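Local structure of cell division control protein (Pyrococcus abyssi, 6RPP) at residues V41-V53 and R64-A76. The protein is an intein of the HINT class that probably excises itself from a host MCM helicase precursor by protein splicing, joining the flanking sequences. The protein carries 2 engineered substitutions. Numbering follows the deposited sequence.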
loop_
_atom_site.group_PDB
_atom_site.type_symbol
_atom_site.label_atom_id
_atom_site.label_comp_id
_atom_site.label_asym_id
_atom_site.label_seq_id
_atom_site.Cartn_x
_atom_site.Cartn_y
_atom_site.Cartn_z
ATOM N N VAL A 41 16.321 -7.527 7.015
ATOM C CA VAL A 41 16.698 -7.811 5.638
ATOM C C VAL A 41 17.781 -6.817 5.239
ATOM O O VAL A 41 18.042 -5.839 5.939
ATOM C CB VAL A 41 15.505 -7.740 4.666
ATOM C CG1 VAL A 41 14.583 -8.939 4.855
ATOM C CG2 VAL A 41 14.749 -6.420 4.827
ATOM N N ASP A 42 18.414 -7.086 4.097
ATOM C CA ASP A 42 19.542 -6.271 3.657
ATOM C C ASP A 42 19.216 -4.781 3.640
ATOM O O ASP A 42 20.092 -3.949 3.906
ATOM C CB ASP A 42 20.000 -6.732 2.274
ATOM C CG ASP A 42 20.619 -8.112 2.307
ATOM O OD1 ASP A 42 20.357 -8.911 1.380
ATOM O OD2 ASP A 42 21.358 -8.405 3.274
ATOM N N ASP A 43 17.972 -4.422 3.355
ATOM C CA ASP A 43 17.606 -3.016 3.217
ATOM C C ASP A 43 16.474 -2.624 4.168
ATOM O O ASP A 43 15.677 -1.728 3.854
ATOM C CB ASP A 43 17.223 -2.709 1.764
ATOM C CG ASP A 43 15.878 -3.334 1.375
ATOM O OD1 ASP A 43 15.556 -4.429 1.898
ATOM O OD2 ASP A 43 15.129 -2.728 0.576
ATOM N N GLY A 44 16.366 -3.285 5.325
ATOM C CA GLY A 44 15.266 -2.890 6.199
ATOM C C GLY A 44 14.950 -3.960 7.235
ATOM O O GLY A 44 15.827 -4.752 7.618
ATOM N N PHE A 45 13.685 -3.926 7.674
ATOM C CA PHE A 45 13.238 -4.596 8.881
ATOM C C PHE A 45 11.810 -5.093 8.734
ATOM O O PHE A 45 11.003 -4.483 8.038
ATOM C CB PHE A 45 13.264 -3.623 10.071
ATOM C CG PHE A 45 14.560 -2.901 10.238
ATOM C CD1 PHE A 45 15.580 -3.463 11.007
ATOM C CD2 PHE A 45 14.767 -1.666 9.643
ATOM C CE1 PHE A 45 16.792 -2.806 11.167
ATOM C CE2 PHE A 45 16.000 -1.014 9.789
ATOM C CZ PHE A 45 16.991 -1.576 10.564
ATOM N N TYR A 46 11.488 -6.168 9.458
ATOM C CA TYR A 46 10.095 -6.572 9.612
ATOM C C TYR A 46 9.825 -6.873 11.077
ATOM O O TYR A 46 10.747 -7.134 11.856
ATOM C CB TYR A 46 9.728 -7.782 8.738
ATOM C CG TYR A 46 10.497 -9.019 8.997
ATOM C CD1 TYR A 46 11.711 -9.240 8.378
ATOM C CD2 TYR A 46 9.983 -10.001 9.806
ATOM C CE1 TYR A 46 12.423 -10.393 8.598
ATOM C CE2 TYR A 46 10.692 -11.179 10.023
ATOM C CZ TYR A 46 11.896 -11.361 9.420
ATOM O OH TYR A 46 12.588 -12.537 9.650
ATOM N N ALA A 47 8.547 -6.814 11.433
ATOM C CA ALA A 47 8.134 -7.063 12.800
ATOM C C ALA A 47 6.711 -7.597 12.783
ATOM O O ALA A 47 5.921 -7.230 11.912
ATOM C CB ALA A 47 8.200 -5.774 13.634
ATOM N N PRO A 48 6.339 -8.399 13.748
ATOM C CA PRO A 48 4.956 -8.895 13.803
ATOM C C PRO A 48 3.988 -7.779 14.155
ATOM O O PRO A 48 4.289 -6.871 14.939
ATOM C CB PRO A 48 5.007 -9.955 14.912
ATOM C CG PRO A 48 6.181 -9.657 15.672
ATOM C CD PRO A 48 7.193 -8.964 14.801
ATOM N N ILE A 49 2.787 -7.867 13.592
ATOM C CA ILE A 49 1.652 -7.035 13.982
ATOM C C ILE A 49 0.407 -7.895 13.958
ATOM O O ILE A 49 0.404 -9.024 13.446
ATOM C CB ILE A 49 1.378 -5.832 13.053
ATOM C CG1 ILE A 49 1.330 -6.314 11.617
ATOM C CG2 ILE A 49 2.341 -4.748 13.226
ATOM C CD1 ILE A 49 0.918 -5.164 10.654
ATOM N N ASP A 50 -0.688 -7.344 14.530
ATOM C CA ASP A 50 -2.005 -7.967 14.479
ATOM C C ASP A 50 -3.069 -6.870 14.370
ATOM O O ASP A 50 -3.620 -6.419 15.373
ATOM C CB ASP A 50 -2.234 -8.849 15.717
ATOM C CG ASP A 50 -3.551 -9.597 15.696
ATOM O OD1 ASP A 50 -4.295 -9.588 14.689
ATOM O OD2 ASP A 50 -3.838 -10.273 16.721
ATOM N N ILE A 51 -3.405 -6.470 13.153
ATOM C CA ILE A 51 -4.371 -5.403 12.967
ATOM C C ILE A 51 -5.377 -5.835 11.908
ATOM O O ILE A 51 -5.162 -6.807 11.184
ATOM C CB ILE A 51 -3.693 -4.073 12.566
ATOM C CG1 ILE A 51 -3.059 -4.219 11.203
ATOM C CG2 ILE A 51 -2.618 -3.712 13.571
ATOM C CD1 ILE A 51 -2.426 -2.941 10.749
ATOM N N GLU A 52 -6.509 -5.150 11.885
ATOM C CA GLU A 52 -7.599 -5.468 10.973
ATOM C C GLU A 52 -7.618 -4.381 9.897
ATOM O O GLU A 52 -7.683 -3.191 10.219
ATOM C CB GLU A 52 -8.920 -5.534 11.734
ATOM C CG GLU A 52 -10.077 -5.964 10.885
ATOM C CD GLU A 52 -11.341 -6.102 11.697
ATOM O OE1 GLU A 52 -11.900 -7.218 11.727
ATOM O OE2 GLU A 52 -11.758 -5.105 12.319
ATOM N N VAL A 53 -7.522 -4.788 8.635
ATOM C CA VAL A 53 -7.530 -3.842 7.519
ATOM C C VAL A 53 -8.743 -4.216 6.688
ATOM O O VAL A 53 -9.434 -5.197 7.018
ATOM C CB VAL A 53 -6.251 -3.921 6.699
ATOM C CG1 VAL A 53 -5.056 -3.426 7.561
ATOM C CG2 VAL A 53 -6.079 -5.311 6.150
ATOM N N ARG A 64 -13.704 -6.932 2.237
ATOM C CA ARG A 64 -13.776 -7.756 3.435
ATOM C C ARG A 64 -12.767 -7.278 4.463
ATOM O O ARG A 64 -11.694 -6.771 4.127
ATOM C CB ARG A 64 -13.483 -9.236 3.130
ATOM C CG ARG A 64 -14.641 -10.032 2.545
ATOM C CD ARG A 64 -14.351 -11.507 2.702
ATOM N NE ARG A 64 -15.172 -12.333 1.824
ATOM C CZ ARG A 64 -14.786 -12.739 0.619
ATOM N NH1 ARG A 64 -13.584 -12.402 0.157
ATOM N NH2 ARG A 64 -15.591 -13.496 -0.111
ATOM N N LYS A 65 -13.091 -7.451 5.739
ATOM C CA LYS A 65 -12.070 -7.220 6.754
ATOM C C LYS A 65 -11.079 -8.374 6.731
ATOM O O LYS A 65 -11.455 -9.534 6.514
ATOM C CB LYS A 65 -12.695 -7.097 8.158
ATOM C CG LYS A 65 -13.592 -5.899 8.358
ATOM C CD LYS A 65 -14.176 -5.871 9.770
ATOM C CE LYS A 65 -14.988 -4.597 9.968
ATOM N NZ LYS A 65 -15.827 -4.618 11.202
ATOM N N ALA A 66 -9.814 -8.053 6.933
ATOM C CA ALA A 66 -8.785 -9.068 6.869
ATOM C C ALA A 66 -7.690 -8.673 7.836
ATOM O O ALA A 66 -7.638 -7.530 8.297
ATOM C CB ALA A 66 -8.259 -9.218 5.413
ATOM N N ARG A 67 -6.883 -9.648 8.243
ATOM C CA ARG A 67 -5.814 -9.363 9.200
ATOM C C ARG A 67 -4.472 -9.143 8.489
ATOM O O ARG A 67 -4.144 -9.834 7.515
ATOM C CB ARG A 67 -5.709 -10.499 10.228
ATOM C CG ARG A 67 -6.853 -10.470 11.295
ATOM C CD ARG A 67 -6.592 -9.437 12.441
ATOM N NE ARG A 67 -7.769 -9.156 13.280
ATOM C CZ ARG A 67 -7.766 -8.411 14.394
ATOM N NH1 ARG A 67 -6.641 -7.844 14.846
ATOM N NH2 ARG A 67 -8.900 -8.228 15.069
ATOM N N ALA A 68 -3.713 -8.133 8.933
ATOM C CA ALA A 68 -2.338 -7.956 8.501
ATOM C C ALA A 68 -1.419 -8.432 9.610
ATOM O O ALA A 68 -1.709 -8.196 10.786
ATOM C CB ALA A 68 -2.049 -6.479 8.189
ATOM N N ASN A 69 -0.359 -9.187 9.258
ATOM C CA ASN A 69 0.437 -9.821 10.320
ATOM C C ASN A 69 1.936 -9.524 10.289
ATOM O O ASN A 69 2.647 -9.946 11.218
ATOM C CB ASN A 69 0.189 -11.353 10.329
ATOM C CG ASN A 69 0.634 -12.059 9.033
ATOM O OD1 ASN A 69 0.847 -11.436 8.044
ATOM N ND2 ASN A 69 0.790 -13.382 9.093
ATOM N N ILE A 70 2.440 -8.802 9.286
ATOM C CA ILE A 70 3.836 -8.352 9.292
ATOM C C ILE A 70 3.895 -6.893 8.839
ATOM O O ILE A 70 3.219 -6.488 7.882
ATOM C CB ILE A 70 4.728 -9.213 8.362
ATOM C CG1 ILE A 70 4.730 -10.694 8.750
ATOM C CG2 ILE A 70 6.148 -8.637 8.284
ATOM C CD1 ILE A 70 5.632 -11.004 9.891
ATOM N N ALA A 71 4.705 -6.117 9.560
ATOM C CA ALA A 71 5.003 -4.721 9.272
ATOM C C ALA A 71 6.421 -4.633 8.702
ATOM O O ALA A 71 7.361 -5.224 9.256
ATOM C CB ALA A 71 4.917 -3.880 10.534
ATOM N N TRP A 72 6.569 -3.885 7.604
ATOM C CA TRP A 72 7.813 -3.755 6.868
ATOM C C TRP A 72 8.289 -2.315 6.840
ATOM O O TRP A 72 7.512 -1.421 6.532
ATOM C CB TRP A 72 7.618 -4.195 5.413
ATOM C CG TRP A 72 7.625 -5.607 5.238
ATOM C CD1 TRP A 72 6.529 -6.443 5.077
ATOM C CD2 TRP A 72 8.773 -6.448 5.212
ATOM N NE1 TRP A 72 6.959 -7.741 4.960
ATOM C CE2 TRP A 72 8.322 -7.770 5.023
ATOM C CE3 TRP A 72 10.140 -6.207 5.303
ATOM C CZ2 TRP A 72 9.199 -8.840 4.931
ATOM C CZ3 TRP A 72 11.009 -7.274 5.204
ATOM C CH2 TRP A 72 10.540 -8.566 5.025
ATOM N N LYS A 73 9.565 -2.105 7.136
ATOM C CA LYS A 73 10.199 -0.791 7.034
ATOM C C LYS A 73 11.420 -0.954 6.153
ATOM O O LYS A 73 12.307 -1.726 6.502
ATOM C CB LYS A 73 10.642 -0.303 8.413
ATOM C CG LYS A 73 11.560 0.961 8.467
ATOM C CD LYS A 73 11.995 1.259 9.856
ATOM C CE LYS A 73 12.803 2.633 10.011
ATOM N NZ LYS A 73 12.943 2.939 11.383
ATOM N N ARG A 74 11.501 -0.207 5.052
ATOM C CA ARG A 74 12.575 -0.412 4.100
ATOM C C ARG A 74 13.210 0.920 3.736
ATOM O O ARG A 74 12.561 1.966 3.759
ATOM C CB ARG A 74 12.102 -1.133 2.803
ATOM C CG ARG A 74 11.542 -2.544 3.059
ATOM C CD ARG A 74 11.654 -3.425 1.811
ATOM N NE ARG A 74 10.649 -4.493 1.794
ATOM C CZ ARG A 74 10.924 -5.779 1.977
ATOM N NH1 ARG A 74 12.175 -6.166 2.173
ATOM N NH2 ARG A 74 9.948 -6.678 1.953
ATOM N N THR A 75 14.483 0.865 3.349
ATOM C CA THR A 75 15.133 2.061 2.846
ATOM C C THR A 75 14.397 2.602 1.616
ATOM O O THR A 75 14.091 1.864 0.668
ATOM C CB THR A 75 16.597 1.749 2.504
ATOM O OG1 THR A 75 17.240 1.220 3.670
ATOM C CG2 THR A 75 17.359 2.975 2.057
ATOM N N ALA A 76 14.160 3.894 1.614
ATOM C CA ALA A 76 13.527 4.496 0.454
ATOM C C ALA A 76 14.454 4.403 -0.765
ATOM O O ALA A 76 15.688 4.571 -0.662
ATOM C CB ALA A 76 13.184 5.951 0.742
HETATM O O HOH W 1 15.280 -0.152 -0.514
HETATM O O HOH W 2 -2.834 -10.770 12.349
HETATM O O HOH W 3 -14.119 -5.247 13.115
#
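Gly44 to Val53 pairs antiparallel with Ala66 to Arg74, and a beta bulge between Pro48 and Ile51 shifts the register by one residue. The bonds are mostly short: Val53 N to Ala66 O is 2.8 Å. At the bulge, Ile49 N instead reaches Asn69 O from above the carbonyl plane, at 3.2 Å. Tyr46 and Trp72 form a non-hydrogen-bonded pair, their side chains side by side. Tyr46 CB sits over one face of the indole, 3.6 Å from the centroid of the Trp72 six-membered ring. The two ring planes are inclined at 45°. The guanidinium of Arg74 covers the opposite face of the indole. Val41 CG1 meets the indole edge, near its plane. An alanine in place of Trp72 would probably leave a gap between Tyr46 and Arg74 and set the arginine free to turn. Arg74 also makes a long salt bridge to Asp43, with OD1 at the guanidinium edge. At the bulge, Asp50 OD1 forms a salt bridge with Arg67 NH1 at 2.9 Å; the hydrogen bond within it is bent and weak. A bend at chi2 (-81°) folds the Arg67 chain back, and its guanidinium lies with one face over Glu52 CB. A water links Asp50 OD1 to Ala68 O. The other face of the hairpin is mostly apolar. There Ile49 CG2 meets Ala71 CB at 3.8 Å, and Ile51 CG1 packs on Ala68 CB. Phe45, Ala47 and Ile49 also touch helix 21-35. Lys73 runs alongside Phe45 to a salt bridge with Glu26 of that helix. The arrangement is a long, curved beta hairpin with a bulge, forming the two central strands of a four-stranded antiparallel sheet in the intein splicing domain.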